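PDB 3SWX: probable enoyl-CoA hydratase/isomerase from Mycobacterium abscessus, which probably acts on acyl-CoA thioesters as an enoyl-CoA hydratase or isomerase of the crotonase-like family. Local coordinates for residues R14-V19 against I200-A205; L101-L106 against G211-L216; T10-R15 against V58-G63; A129-T134 against V188-H193; P64-G69 against V107-K112. All blocks are in the same frame, centred on the assembly; numbering follows the deposited sequence.

Interaction 1: residues R14-V19 against I200-A205; sequences RRDGYV and IAQTIA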
# COMPACT_ATOMS: atom_id res chain seq x y z
N ARG B 14 4.94 -12.24 -31.25
CA ARG B 14 3.81 -12.88 -31.87
C ARG B 14 2.56 -12.14 -31.47
O ARG B 14 2.57 -11.40 -30.46
CB ARG B 14 3.68 -14.34 -31.41
CG ARG B 14 4.87 -15.22 -31.74
CD ARG B 14 4.79 -16.53 -31.00
NE ARG B 14 5.33 -16.43 -29.64
CZ ARG B 14 5.18 -17.35 -28.69
NH1 ARG B 14 4.48 -18.45 -28.90
NH2 ARG B 14 5.73 -17.16 -27.50
N ARG B 15 1.49 -12.36 -32.24
CA ARG B 15 0.15 -11.84 -31.94
C ARG B 15 -0.85 -12.96 -31.81
O ARG B 15 -0.89 -13.87 -32.64
CB ARG B 15 -0.37 -10.98 -33.08
CG ARG B 15 0.22 -9.63 -33.20
CD ARG B 15 -0.69 -8.79 -34.06
NE ARG B 15 -0.12 -7.47 -34.31
CZ ARG B 15 -0.82 -6.38 -34.60
NH1 ARG B 15 -2.16 -6.41 -34.67
NH2 ARG B 15 -0.19 -5.25 -34.81
N ASP B 16 -1.67 -12.88 -30.78
CA ASP B 16 -2.76 -13.80 -30.55
C ASP B 16 -4.00 -12.93 -30.45
O ASP B 16 -4.42 -12.50 -29.36
CB ASP B 16 -2.48 -14.57 -29.25
CG ASP B 16 -3.54 -15.61 -28.93
OD1 ASP B 16 -4.41 -15.88 -29.78
OD2 ASP B 16 -3.48 -16.16 -27.80
N GLY B 17 -4.56 -12.63 -31.63
CA GLY B 17 -5.72 -11.74 -31.76
C GLY B 17 -5.40 -10.33 -31.29
O GLY B 17 -4.51 -9.68 -31.81
N TYR B 18 -6.10 -9.88 -30.26
CA TYR B 18 -5.88 -8.56 -29.68
C TYR B 18 -4.69 -8.50 -28.71
O TYR B 18 -4.39 -7.45 -28.16
CB TYR B 18 -7.13 -8.13 -28.90
CG TYR B 18 -8.40 -7.98 -29.70
CD1 TYR B 18 -8.49 -7.05 -30.71
CD2 TYR B 18 -9.52 -8.74 -29.40
CE1 TYR B 18 -9.67 -6.88 -31.44
CE2 TYR B 18 -10.72 -8.58 -30.12
CZ TYR B 18 -10.78 -7.65 -31.13
OH TYR B 18 -11.95 -7.49 -31.84
N VAL B 19 -4.01 -9.62 -28.49
CA VAL B 19 -2.95 -9.66 -27.50
C VAL B 19 -1.58 -9.74 -28.16
O VAL B 19 -1.36 -10.61 -29.00
CB VAL B 19 -3.13 -10.87 -26.55
CG1 VAL B 19 -1.93 -10.99 -25.59
CG2 VAL B 19 -4.42 -10.74 -25.77
N ILE B 200 -5.21 -14.35 -19.20
CA ILE B 200 -5.69 -13.16 -18.51
C ILE B 200 -5.75 -11.95 -19.44
O ILE B 200 -6.68 -11.15 -19.37
CB ILE B 200 -4.83 -12.81 -17.25
CG1 ILE B 200 -4.92 -13.94 -16.21
CG2 ILE B 200 -5.35 -11.50 -16.62
CD1 ILE B 200 -3.77 -13.95 -15.19
N ALA B 201 -4.73 -11.83 -20.28
CA ALA B 201 -4.69 -10.81 -21.33
C ALA B 201 -5.91 -10.92 -22.26
O ALA B 201 -6.50 -9.92 -22.62
CB ALA B 201 -3.38 -10.98 -22.15
N GLN B 202 -6.29 -12.15 -22.62
CA GLN B 202 -7.48 -12.35 -23.46
C GLN B 202 -8.76 -11.93 -22.73
O GLN B 202 -9.68 -11.39 -23.35
CB GLN B 202 -7.58 -13.81 -23.92
CG GLN B 202 -6.47 -14.26 -24.87
CD GLN B 202 -6.48 -13.54 -26.23
OE1 GLN B 202 -7.42 -12.80 -26.56
NE2 GLN B 202 -5.40 -13.73 -27.01
N THR B 203 -8.82 -12.16 -21.42
CA THR B 203 -9.99 -11.71 -20.65
C THR B 203 -10.09 -10.21 -20.69
O THR B 203 -11.18 -9.66 -20.91
CB THR B 203 -9.95 -12.19 -19.20
OG1 THR B 203 -9.93 -13.62 -19.21
CG2 THR B 203 -11.18 -11.71 -18.44
N ILE B 204 -8.94 -9.55 -20.53
CA ILE B 204 -8.86 -8.09 -20.63
C ILE B 204 -9.34 -7.63 -21.99
O ILE B 204 -10.11 -6.66 -22.10
CB ILE B 204 -7.42 -7.58 -20.36
CG1 ILE B 204 -7.06 -7.78 -18.88
CG2 ILE B 204 -7.31 -6.09 -20.67
CD1 ILE B 204 -5.64 -7.37 -18.51
N ALA B 205 -8.91 -8.36 -23.03
CA ALA B 205 -9.27 -8.03 -24.41
C ALA B 205 -10.75 -8.25 -24.77
O ALA B 205 -11.21 -7.72 -25.79
CB ALA B 205 -8.34 -8.80 -25.40
O HOH W 1 -7.77 -11.69 -28.91

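Interaction 2: residues L101-L106 against G211-L216; sequences LSKPLL and GVQATL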
# COMPACT_ATOMS: atom_id res chain seq x y z
N LEU B 101 2.58 3.54 -20.28
CA LEU B 101 1.67 2.87 -21.22
C LEU B 101 0.19 3.15 -20.94
O LEU B 101 -0.24 3.15 -19.78
CB LEU B 101 1.90 1.36 -21.20
CG LEU B 101 3.23 0.87 -21.79
CD1 LEU B 101 3.37 -0.64 -21.62
CD2 LEU B 101 3.33 1.30 -23.28
N SER B 102 -0.56 3.36 -22.01
CA SER B 102 -2.00 3.66 -21.94
C SER B 102 -2.83 2.41 -21.90
O SER B 102 -4.03 2.48 -21.66
CB SER B 102 -2.44 4.45 -23.19
OG SER B 102 -1.84 5.73 -23.21
N LYS B 103 -2.19 1.28 -22.18
CA LYS B 103 -2.87 0.00 -22.26
C LYS B 103 -2.11 -1.03 -21.44
O LYS B 103 -0.93 -0.82 -21.09
CB LYS B 103 -3.00 -0.45 -23.71
CG LYS B 103 -3.75 0.52 -24.58
CD LYS B 103 -3.89 0.00 -25.97
CE LYS B 103 -2.59 0.03 -26.75
NZ LYS B 103 -2.84 -0.32 -28.17
N PRO B 104 -2.79 -2.15 -21.12
CA PRO B 104 -2.25 -3.08 -20.13
C PRO B 104 -0.98 -3.81 -20.55
O PRO B 104 -0.81 -4.12 -21.72
CB PRO B 104 -3.41 -4.05 -19.91
CG PRO B 104 -4.62 -3.29 -20.28
CD PRO B 104 -4.19 -2.47 -21.45
N LEU B 105 -0.09 -4.01 -19.59
CA LEU B 105 1.09 -4.85 -19.74
C LEU B 105 1.09 -5.93 -18.64
O LEU B 105 0.94 -5.65 -17.46
CB LEU B 105 2.36 -4.02 -19.66
CG LEU B 105 3.69 -4.79 -19.83
CD1 LEU B 105 3.89 -5.44 -21.22
CD2 LEU B 105 4.91 -3.88 -19.48
N LEU B 106 1.24 -7.18 -19.05
CA LEU B 106 1.37 -8.26 -18.11
C LEU B 106 2.78 -8.81 -18.23
O LEU B 106 3.33 -8.85 -19.33
CB LEU B 106 0.33 -9.36 -18.39
CG LEU B 106 -1.15 -8.95 -18.34
CD1 LEU B 106 -1.60 -8.35 -19.69
CD2 LEU B 106 -2.02 -10.13 -17.96
N GLY B 211 -12.82 1.66 -21.54
CA GLY B 211 -13.03 1.49 -20.09
C GLY B 211 -11.76 1.00 -19.42
O GLY B 211 -11.41 1.45 -18.34
N VAL B 212 -11.08 0.05 -20.07
CA VAL B 212 -9.79 -0.45 -19.60
C VAL B 212 -8.81 0.73 -19.54
O VAL B 212 -8.13 0.96 -18.55
CB VAL B 212 -9.28 -1.63 -20.51
CG1 VAL B 212 -7.83 -2.03 -20.19
CG2 VAL B 212 -10.23 -2.85 -20.41
N GLN B 213 -8.80 1.52 -20.61
CA GLN B 213 -7.88 2.66 -20.72
C GLN B 213 -8.18 3.70 -19.67
O GLN B 213 -7.25 4.22 -19.03
CB GLN B 213 -7.94 3.27 -22.11
CG GLN B 213 -7.26 2.41 -23.17
CD GLN B 213 -7.44 2.99 -24.55
OE1 GLN B 213 -7.56 4.21 -24.70
NE2 GLN B 213 -7.43 2.14 -25.57
N ALA B 214 -9.46 3.98 -19.47
CA ALA B 214 -9.90 4.93 -18.43
C ALA B 214 -9.49 4.46 -17.02
O ALA B 214 -9.11 5.25 -16.19
CB ALA B 214 -11.43 5.18 -18.52
N THR B 215 -9.62 3.17 -16.76
CA THR B 215 -9.18 2.58 -15.49
C THR B 215 -7.68 2.85 -15.20
O THR B 215 -7.30 3.30 -14.10
CB THR B 215 -9.48 1.05 -15.47
OG1 THR B 215 -10.88 0.82 -15.69
CG2 THR B 215 -9.10 0.45 -14.14
N LEU B 216 -6.84 2.60 -16.20
CA LEU B 216 -5.42 2.83 -16.09
C LEU B 216 -5.13 4.32 -15.94
O LEU B 216 -4.36 4.70 -15.09
CB LEU B 216 -4.67 2.26 -17.31
CG LEU B 216 -4.52 0.73 -17.36
CD1 LEU B 216 -3.91 0.28 -18.66
CD2 LEU B 216 -3.66 0.26 -16.19
O HOH W 2 -4.97 4.61 -20.19

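Interaction 3: residues T10-R15 against V58-G63; sequences TLRIRR and VLYGEG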
# COMPACT_ATOMS: atom_id res chain seq x y z
N THR B 10 16.62 -9.23 -30.97
CA THR B 10 16.65 -9.72 -29.57
C THR B 10 15.27 -9.99 -28.94
O THR B 10 15.19 -10.37 -27.77
CB THR B 10 17.41 -8.72 -28.68
OG1 THR B 10 16.67 -7.48 -28.56
CG2 THR B 10 18.81 -8.43 -29.28
N LEU B 11 14.19 -9.79 -29.68
CA LEU B 11 12.84 -10.11 -29.20
C LEU B 11 12.11 -11.07 -30.13
O LEU B 11 12.23 -10.96 -31.34
CB LEU B 11 11.98 -8.85 -29.09
CG LEU B 11 12.61 -7.68 -28.36
CD1 LEU B 11 11.73 -6.44 -28.56
CD2 LEU B 11 12.76 -8.07 -26.92
N ARG B 12 11.35 -11.97 -29.54
CA ARG B 12 10.46 -12.83 -30.27
C ARG B 12 9.04 -12.28 -30.10
O ARG B 12 8.50 -12.26 -28.98
CB ARG B 12 10.54 -14.26 -29.73
CG ARG B 12 9.63 -15.22 -30.47
CD ARG B 12 9.44 -16.49 -29.68
NE ARG B 12 8.67 -17.47 -30.44
CZ ARG B 12 8.36 -18.68 -30.01
NH1 ARG B 12 8.74 -19.09 -28.80
NH2 ARG B 12 7.65 -19.49 -30.77
N ILE B 13 8.45 -11.84 -31.20
CA ILE B 13 7.14 -11.23 -31.15
C ILE B 13 6.09 -12.06 -31.89
O ILE B 13 6.33 -12.53 -33.00
CB ILE B 13 7.21 -9.79 -31.72
CG1 ILE B 13 7.99 -8.90 -30.72
CG2 ILE B 13 5.80 -9.24 -31.99
CD1 ILE B 13 7.62 -7.45 -30.72
N ARG B 14 4.94 -12.24 -31.25
CA ARG B 14 3.81 -12.88 -31.87
C ARG B 14 2.56 -12.14 -31.47
O ARG B 14 2.57 -11.40 -30.46
CB ARG B 14 3.68 -14.34 -31.41
CG ARG B 14 4.87 -15.22 -31.74
CD ARG B 14 4.79 -16.53 -31.00
NE ARG B 14 5.33 -16.43 -29.64
CZ ARG B 14 5.18 -17.35 -28.69
NH1 ARG B 14 4.48 -18.45 -28.90
NH2 ARG B 14 5.73 -17.16 -27.50
N ARG B 15 1.49 -12.36 -32.24
CA ARG B 15 0.15 -11.84 -31.94
C ARG B 15 -0.85 -12.96 -31.81
O ARG B 15 -0.89 -13.87 -32.64
CB ARG B 15 -0.37 -10.98 -33.08
CG ARG B 15 0.22 -9.63 -33.20
CD ARG B 15 -0.69 -8.79 -34.06
NE ARG B 15 -0.12 -7.47 -34.31
CZ ARG B 15 -0.82 -6.38 -34.60
NH1 ARG B 15 -2.16 -6.41 -34.67
NH2 ARG B 15 -0.19 -5.25 -34.81
N VAL B 58 1.76 -9.09 -23.30
CA VAL B 58 2.38 -10.05 -22.39
C VAL B 58 3.87 -10.05 -22.66
O VAL B 58 4.28 -10.17 -23.81
CB VAL B 58 1.81 -11.45 -22.63
CG1 VAL B 58 2.60 -12.50 -21.88
CG2 VAL B 58 0.36 -11.50 -22.18
N LEU B 59 4.67 -9.89 -21.61
CA LEU B 59 6.12 -9.87 -21.71
C LEU B 59 6.68 -11.00 -20.83
O LEU B 59 6.30 -11.13 -19.66
CB LEU B 59 6.68 -8.52 -21.24
CG LEU B 59 8.21 -8.37 -21.18
CD1 LEU B 59 8.86 -8.57 -22.55
CD2 LEU B 59 8.54 -6.98 -20.62
N TYR B 60 7.53 -11.83 -21.43
CA TYR B 60 8.14 -12.99 -20.77
C TYR B 60 9.56 -13.08 -21.32
O TYR B 60 9.96 -12.26 -22.16
CB TYR B 60 7.35 -14.27 -21.05
CG TYR B 60 7.52 -14.75 -22.46
CD1 TYR B 60 6.86 -14.11 -23.51
CD2 TYR B 60 8.36 -15.83 -22.76
CE1 TYR B 60 7.04 -14.52 -24.80
CE2 TYR B 60 8.54 -16.25 -24.04
CZ TYR B 60 7.88 -15.59 -25.07
OH TYR B 60 8.06 -16.00 -26.36
N GLY B 61 10.32 -14.05 -20.84
CA GLY B 61 11.67 -14.31 -21.35
C GLY B 61 11.82 -15.72 -21.91
O GLY B 61 11.32 -16.65 -21.31
N GLU B 62 12.50 -15.87 -23.06
CA GLU B 62 12.83 -17.21 -23.60
C GLU B 62 13.99 -17.83 -22.81
O GLU B 62 14.78 -17.11 -22.21
CB GLU B 62 13.22 -17.11 -25.09
CG GLU B 62 12.04 -16.81 -26.06
CD GLU B 62 11.19 -18.04 -26.36
OE1 GLU B 62 11.76 -19.14 -26.44
OE2 GLU B 62 9.95 -17.91 -26.51
N GLY B 63 14.07 -19.15 -22.81
CA GLY B 63 15.16 -19.86 -22.16
C GLY B 63 15.03 -20.05 -20.65
O GLY B 63 13.92 -19.98 -20.10
O HOH W 3 6.51 -14.01 -28.52

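Interaction 4: residues A129-T134 against V188-H193; sequences ADETAT and VPVGEH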
# COMPACT_ATOMS: atom_id res chain seq x y z
N ALA B 129 3.95 -15.52 -11.97
CA ALA B 129 5.16 -16.31 -11.78
C ALA B 129 4.90 -17.81 -11.87
O ALA B 129 3.86 -18.30 -11.41
CB ALA B 129 5.79 -15.95 -10.43
N ASP B 130 5.83 -18.58 -12.46
CA ASP B 130 5.79 -20.01 -12.26
C ASP B 130 6.49 -20.32 -10.93
O ASP B 130 7.17 -19.45 -10.37
CB ASP B 130 6.30 -20.84 -13.49
CG ASP B 130 7.80 -21.12 -13.49
OD1 ASP B 130 8.56 -20.50 -12.71
OD2 ASP B 130 8.21 -21.97 -14.30
N GLU B 131 6.30 -21.53 -10.42
CA GLU B 131 6.81 -21.90 -9.09
C GLU B 131 8.33 -21.81 -8.91
O GLU B 131 8.82 -21.78 -7.77
CB GLU B 131 6.27 -23.29 -8.68
CG GLU B 131 6.53 -24.40 -9.68
CD GLU B 131 5.78 -25.70 -9.35
OE1 GLU B 131 5.54 -25.96 -8.14
OE2 GLU B 131 5.45 -26.45 -10.30
N THR B 132 9.09 -21.74 -10.00
CA THR B 132 10.55 -21.65 -9.90
C THR B 132 11.06 -20.22 -9.72
O THR B 132 12.23 -20.04 -9.47
CB THR B 132 11.27 -22.20 -11.17
OG1 THR B 132 11.06 -21.29 -12.27
CG2 THR B 132 10.74 -23.57 -11.55
N ALA B 133 10.21 -19.21 -9.89
CA ALA B 133 10.71 -17.83 -9.89
C ALA B 133 11.43 -17.49 -8.59
O ALA B 133 10.91 -17.75 -7.51
CB ALA B 133 9.58 -16.85 -10.14
N THR B 134 12.65 -16.97 -8.70
CA THR B 134 13.30 -16.27 -7.57
C THR B 134 13.68 -14.84 -7.96
O THR B 134 13.79 -14.51 -9.14
CB THR B 134 14.55 -16.98 -7.05
OG1 THR B 134 15.54 -16.99 -8.06
CG2 THR B 134 14.24 -18.40 -6.59
N VAL B 188 1.90 -20.19 -10.62
CA VAL B 188 1.40 -21.34 -11.37
C VAL B 188 2.49 -22.40 -11.52
O VAL B 188 3.67 -22.12 -11.24
CB VAL B 188 0.92 -20.90 -12.75
CG1 VAL B 188 -0.25 -19.89 -12.62
CG2 VAL B 188 2.08 -20.30 -13.58
N PRO B 189 2.11 -23.62 -11.96
CA PRO B 189 3.10 -24.69 -12.11
C PRO B 189 4.18 -24.38 -13.14
O PRO B 189 3.98 -23.54 -14.03
CB PRO B 189 2.25 -25.89 -12.55
CG PRO B 189 0.90 -25.63 -11.90
CD PRO B 189 0.73 -24.13 -12.09
N VAL B 190 5.31 -25.07 -13.01
CA VAL B 190 6.49 -24.86 -13.85
C VAL B 190 6.12 -24.74 -15.32
O VAL B 190 5.40 -25.56 -15.85
CB VAL B 190 7.56 -25.99 -13.62
CG1 VAL B 190 6.91 -27.33 -13.50
CG2 VAL B 190 8.61 -26.00 -14.74
N GLY B 191 6.57 -23.67 -15.98
CA GLY B 191 6.34 -23.48 -17.42
C GLY B 191 4.99 -22.91 -17.86
O GLY B 191 4.82 -22.64 -19.04
N GLU B 192 4.06 -22.68 -16.93
CA GLU B 192 2.69 -22.22 -17.28
C GLU B 192 2.47 -20.72 -17.18
O GLU B 192 1.35 -20.24 -17.37
CB GLU B 192 1.67 -22.82 -16.33
CG GLU B 192 1.86 -24.22 -16.02
CD GLU B 192 0.89 -25.05 -16.68
OE1 GLU B 192 0.10 -25.67 -15.94
OE2 GLU B 192 0.92 -25.06 -17.95
N HIS B 193 3.51 -19.99 -16.80
CA HIS B 193 3.42 -18.55 -16.56
C HIS B 193 3.01 -17.76 -17.79
O HIS B 193 2.17 -16.88 -17.70
CB HIS B 193 4.75 -18.01 -16.00
CG HIS B 193 5.95 -18.40 -16.79
ND1 HIS B 193 6.34 -19.71 -16.98
CD2 HIS B 193 6.88 -17.64 -17.43
CE1 HIS B 193 7.44 -19.75 -17.70
NE2 HIS B 193 7.78 -18.50 -18.01

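Interaction 5: residues P64-G69 against V107-K112; sequences PLFTAG and VAVHGK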
# COMPACT_ATOMS: atom_id res chain seq x y z
N PRO B 64 16.16 -20.28 -19.98
CA PRO B 64 16.10 -20.73 -18.58
C PRO B 64 15.52 -19.73 -17.55
O PRO B 64 14.95 -20.17 -16.55
CB PRO B 64 17.56 -21.07 -18.24
CG PRO B 64 18.36 -20.81 -19.46
CD PRO B 64 17.48 -20.48 -20.59
N LEU B 65 15.66 -18.43 -17.79
CA LEU B 65 15.15 -17.45 -16.83
C LEU B 65 14.72 -16.13 -17.48
O LEU B 65 15.02 -15.87 -18.64
CB LEU B 65 16.20 -17.22 -15.75
CG LEU B 65 17.57 -16.74 -16.24
CD1 LEU B 65 17.61 -15.22 -16.35
CD2 LEU B 65 18.66 -17.24 -15.28
N PHE B 66 14.00 -15.32 -16.71
CA PHE B 66 13.39 -14.12 -17.24
C PHE B 66 14.45 -13.10 -17.69
O PHE B 66 14.47 -12.70 -18.85
CB PHE B 66 12.42 -13.52 -16.22
CG PHE B 66 11.78 -12.25 -16.66
CD1 PHE B 66 11.00 -12.21 -17.80
CD2 PHE B 66 11.95 -11.08 -15.93
CE1 PHE B 66 10.41 -11.01 -18.22
CE2 PHE B 66 11.35 -9.89 -16.32
CZ PHE B 66 10.59 -9.84 -17.47
N THR B 67 15.32 -12.69 -16.76
CA THR B 67 16.46 -11.83 -17.10
C THR B 67 17.51 -11.81 -16.01
O THR B 67 17.20 -11.79 -14.82
CB THR B 67 16.06 -10.35 -17.43
OG1 THR B 67 17.25 -9.60 -17.72
CG2 THR B 67 15.32 -9.68 -16.26
N ALA B 68 18.77 -11.81 -16.43
CA ALA B 68 19.89 -11.68 -15.50
C ALA B 68 20.20 -10.19 -15.19
O ALA B 68 21.12 -9.90 -14.45
CB ALA B 68 21.11 -12.36 -16.08
N GLY B 69 19.41 -9.26 -15.74
CA GLY B 69 19.61 -7.84 -15.45
C GLY B 69 20.36 -7.10 -16.54
O GLY B 69 20.23 -7.42 -17.73
N VAL B 107 3.36 -9.21 -17.11
CA VAL B 107 4.70 -9.81 -17.14
C VAL B 107 4.67 -11.20 -16.53
O VAL B 107 4.16 -11.39 -15.43
CB VAL B 107 5.75 -8.90 -16.45
CG1 VAL B 107 7.04 -9.68 -16.17
CG2 VAL B 107 6.04 -7.67 -17.32
N ALA B 108 5.20 -12.17 -17.27
CA ALA B 108 5.26 -13.56 -16.85
C ALA B 108 6.72 -13.91 -16.57
O ALA B 108 7.55 -13.79 -17.47
CB ALA B 108 4.71 -14.49 -17.96
N VAL B 109 7.01 -14.35 -15.35
CA VAL B 109 8.38 -14.60 -14.91
C VAL B 109 8.60 -16.05 -14.47
O VAL B 109 7.69 -16.73 -14.02
CB VAL B 109 8.86 -13.61 -13.77
CG1 VAL B 109 8.69 -12.12 -14.19
CG2 VAL B 109 8.16 -13.89 -12.42
N HIS B 110 9.84 -16.49 -14.61
CA HIS B 110 10.29 -17.81 -14.18
C HIS B 110 11.80 -17.74 -13.97
O HIS B 110 12.46 -16.88 -14.53
CB HIS B 110 9.98 -18.85 -15.25
CG HIS B 110 10.88 -18.76 -16.45
ND1 HIS B 110 10.86 -17.70 -17.33
CD2 HIS B 110 11.83 -19.61 -16.91
CE1 HIS B 110 11.75 -17.89 -18.28
NE2 HIS B 110 12.35 -19.05 -18.05
N GLY B 111 12.34 -18.66 -13.17
CA GLY B 111 13.78 -18.67 -12.85
C GLY B 111 14.20 -17.39 -12.13
O GLY B 111 13.40 -16.76 -11.45
N LYS B 112 15.46 -17.01 -12.30
CA LYS B 112 15.96 -15.76 -11.69
C LYS B 112 15.41 -14.50 -12.32
O LYS B 112 15.41 -14.32 -13.57
CB LYS B 112 17.48 -15.71 -11.71
CG LYS B 112 18.08 -16.79 -10.83
CD LYS B 112 19.60 -16.65 -10.72
CE LYS B 112 20.18 -17.68 -9.77
NZ LYS B 112 21.59 -17.31 -9.48

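Interaction 1: residues R14-V19 against I200-A205
Gln202, Val19 and Ala205 carry most of this contact, in which helix 193-205 packs against the hairpin joining the antiparallel strands 11-16 and 19-24 at the border of the six-stranded sheet. The hairpin reverses through a type II' beta turn from Asp16 to Val19, with Gly17 at its second position in a backbone conformation that glycine adopts easily. Gln202 bends at its second torsion (chi2 -65°), which carries its amide away from the helix and over to the turn. There NE2 donates to the backbone O of Asp16 at 2.8 Å, with the acceptor close to the amide plane. The donor stands above the carbonyl plane of Asp16, on the face opposite the one used by Val19 N, so the oxygen is held by two N-H groups at once. The other end of the amide works through water 1, which donates to Gln202 OE1 and accepts from Tyr18 N at 2.8 Å.

Val19 crosses the amide obliquely, with CG2 3.4 Å from Gln202 NE2, and its CG1 rests on Ala201 CB at 3.7 Å. Ala205, one helical turn beyond Ala201, meets Tyr18 with CB against CB at 3.8 Å. Farther out, Arg55 forms a cation-pi contact with the Tyr18 ring and bonds to Ala205 O, so it touches both segments. The amide thus adds a second donor to Asp16 O and the water gives Tyr18 N an acceptor, so the polar grip falls on the backbone of the turn and the apolar packing on Val19 and Tyr18.

Interaction 2: residues L101-L106 against G211-L216
Pro104 and Leu216 meet where helix 209-225 of the crotonase-like fold packs against the loop that leads into strand 105-109 of the central sheet. No direct hydrogen bond crosses the interface; its core is apolar. The proline ring offers CG to Val212 CG1 at 3.4 Å, tighter than usual for two carbons, and the two side chains cross at about a right angle. One turn along the helix, Leu216 sends CD1 over the peptide link between Lys103 and Pro104, 3.6 Å from both Lys103 C and Pro104 N, and the same methyl also reaches the ring at Pro104 CD.

At the more polar margin, Gln213 lies beside Lys103, both side chains pointing the same way. Its CG touches Ser102 O at 3.6 Å, while the amide runs past the aliphatic part of the lysine, with NE2 4.1 Å from Lys103 CG.

The next shell fixes both partners. Lys103 NZ bonds to the backbone O atoms of Tyr48 and Leu54, and Ser102 OG bonds to Glu49, so the loop is also tied to helix 35-50 and to the loop at Leu54. Ile204 packs against both Pro104 and Val212, extending the apolar core to the preceding helix, and Leu216 also meets Trp160 of the second subunit, which places the contact close to the subunit interface. Across the polar margin, backbone atoms of loop and helix are linked through one solvent molecule: water 2 donates to Ser102 O at 2.8 Å and to Gln213 O at 2.6 Å.

Interaction 3: residues T10-R15 against V58-G63
Glu62 OE2 accepts from two donors, one on each segment. Arg12 NH1 reaches it at 2.8 Å in a salt bridge, with the oxygen in the guanidinium plane but met from above the plane of the carboxylate. Tyr60 OH donates a hydrogen bond to the same oxygen, at 2.7 Å, on the anti lone pair. The extended chain of Arg12, with CG anti to the backbone N (chi1 -179°), spans the distance between the segments and also lays its CD against Tyr60 OH.

Having donated to Glu62, the tyrosine hydroxyl can act as an acceptor: Arg14 NH2 binds it at 2.8 Å along a rather bent path, the N-H...O angle being 132°. These groups bridge strands 11-16 and 56-61, which are not neighbours in the mixed sheet of the crotonase-like fold, since strand 19-24 runs between them. The link is consequently made by side chains, with Tyr60 also packing on Val21 of the intervening strand.

Arg14 bends at its third torsion (chi3 -85°), bringing its guanidinium over that of Arg12, with Arg14 CZ 3.7 Å above the Arg12 guanidinium plane, over its centre. The nearby carboxylate probably eases the meeting of these like charges. Water 3 accepts from Arg14 NE at 2.9 Å and donates to Arg12 O at 2.7 Å; its further bond to Tyr60 OH is weak.

Interaction 4: residues A129-T134 against V188-H193
A parallel beta bridge between Asp130 and Val188 joins the end of strand 126-130 to strand 186-188, the outermost strand at this side of the crotonase-like fold's six-stranded sheet. Val188 N donates to Ala129 O at 2.8 Å, and a weak bond from Glu131 N to Val188 O follows. Beyond the bridge both segments turn, Asp130 to Ala133 in a type I turn and Pro189 to Glu192 in a type II turn, and acidic side chains of the first hold the backbone of the second.

Asp130 uses both carboxylate oxygens. OD2 receives Gly191 N at 2.9 Å on its anti lone pair along a nearly straight path, the N-H...O angle being 167°. OD1 closes an Asx turn by accepting from Thr132 N and also takes the Thr132 hydroxyl on its syn lone pair, so the carboxylate is gripped from both segments. His193, which begins helix 193-205, sets its ring obliquely against Asp130 CB, with ND1 3.7 Å away, a buried nitrogen without a modelled hydrogen-bond partner. Glu131, its chain extended beyond CG, reaches across to the 189-192 turn, where OE2 accepts from Val190 N at 3.0 Å, on the anti side and 19° out of the carboxylate plane.

Interaction 5: residues P64-G69 against V107-K112
His110 O accepts from Phe66 N at 3.1 Å, the one direct hydrogen bond between the 64-69 loop and the 107-112 segment. The bond is somewhat bent at the hydrogen, at 135°, and Leu65 CA adds a CA-H...O contact to the same oxygen. The imidazole of His110 also receives the loop backbone, as Leu65 CA sits over its face, 3.8 Å from the ring centroid, in a CH-pi contact. NE2 of that ring bonds to Gly63 O, which helps to fix its rotation.

Phe66 has CG anti to its backbone N (chi1 178°) and its ring lies along strand 105-109. Val109 CG1 covers one face, 4.0 Å from the ring centroid, while Val107 CG1 meets CZ at 3.8 Å. Leu65 CB approaches Lys112 N at 3.5 Å. Gly111 CA lies 4.0 Å from Leu65 CB, the two backbones coming close here.

Thr67 OG1 accepts from Gly69 N in an ST turn, and Asn31 bonds to Phe66 O and Thr67 OG1, and weakly to Leu65 O. In crotonases two peptide N-H groups form the oxyanion hole, one from the loop after the third strand, probably 64-69 here by position, the other from a glycine beginning a later helix.

All five contacts gather round the six-stranded sheet. Along the chain, interaction 3 closes before interactions 5 and 4, which follow in that order, and both of these lie nested within the loop closed by interaction 1; interactions 1 and 2 alternate their segments. Interactions 1 and 3 share strand 11-16, while 2 and 5 use successive parts of strand 105-109, with centres about 24 Å apart on opposite sides of the chain's centre. Interactions 4 and 5 are neighbours, about 10 Å between centres, joined by the backbone bonds Asp130 N to Val109 O and Thr134 N to Gly111 O. Through helices 193-205 and 209-225, interactions 1 and 2 also lie beside the second subunit.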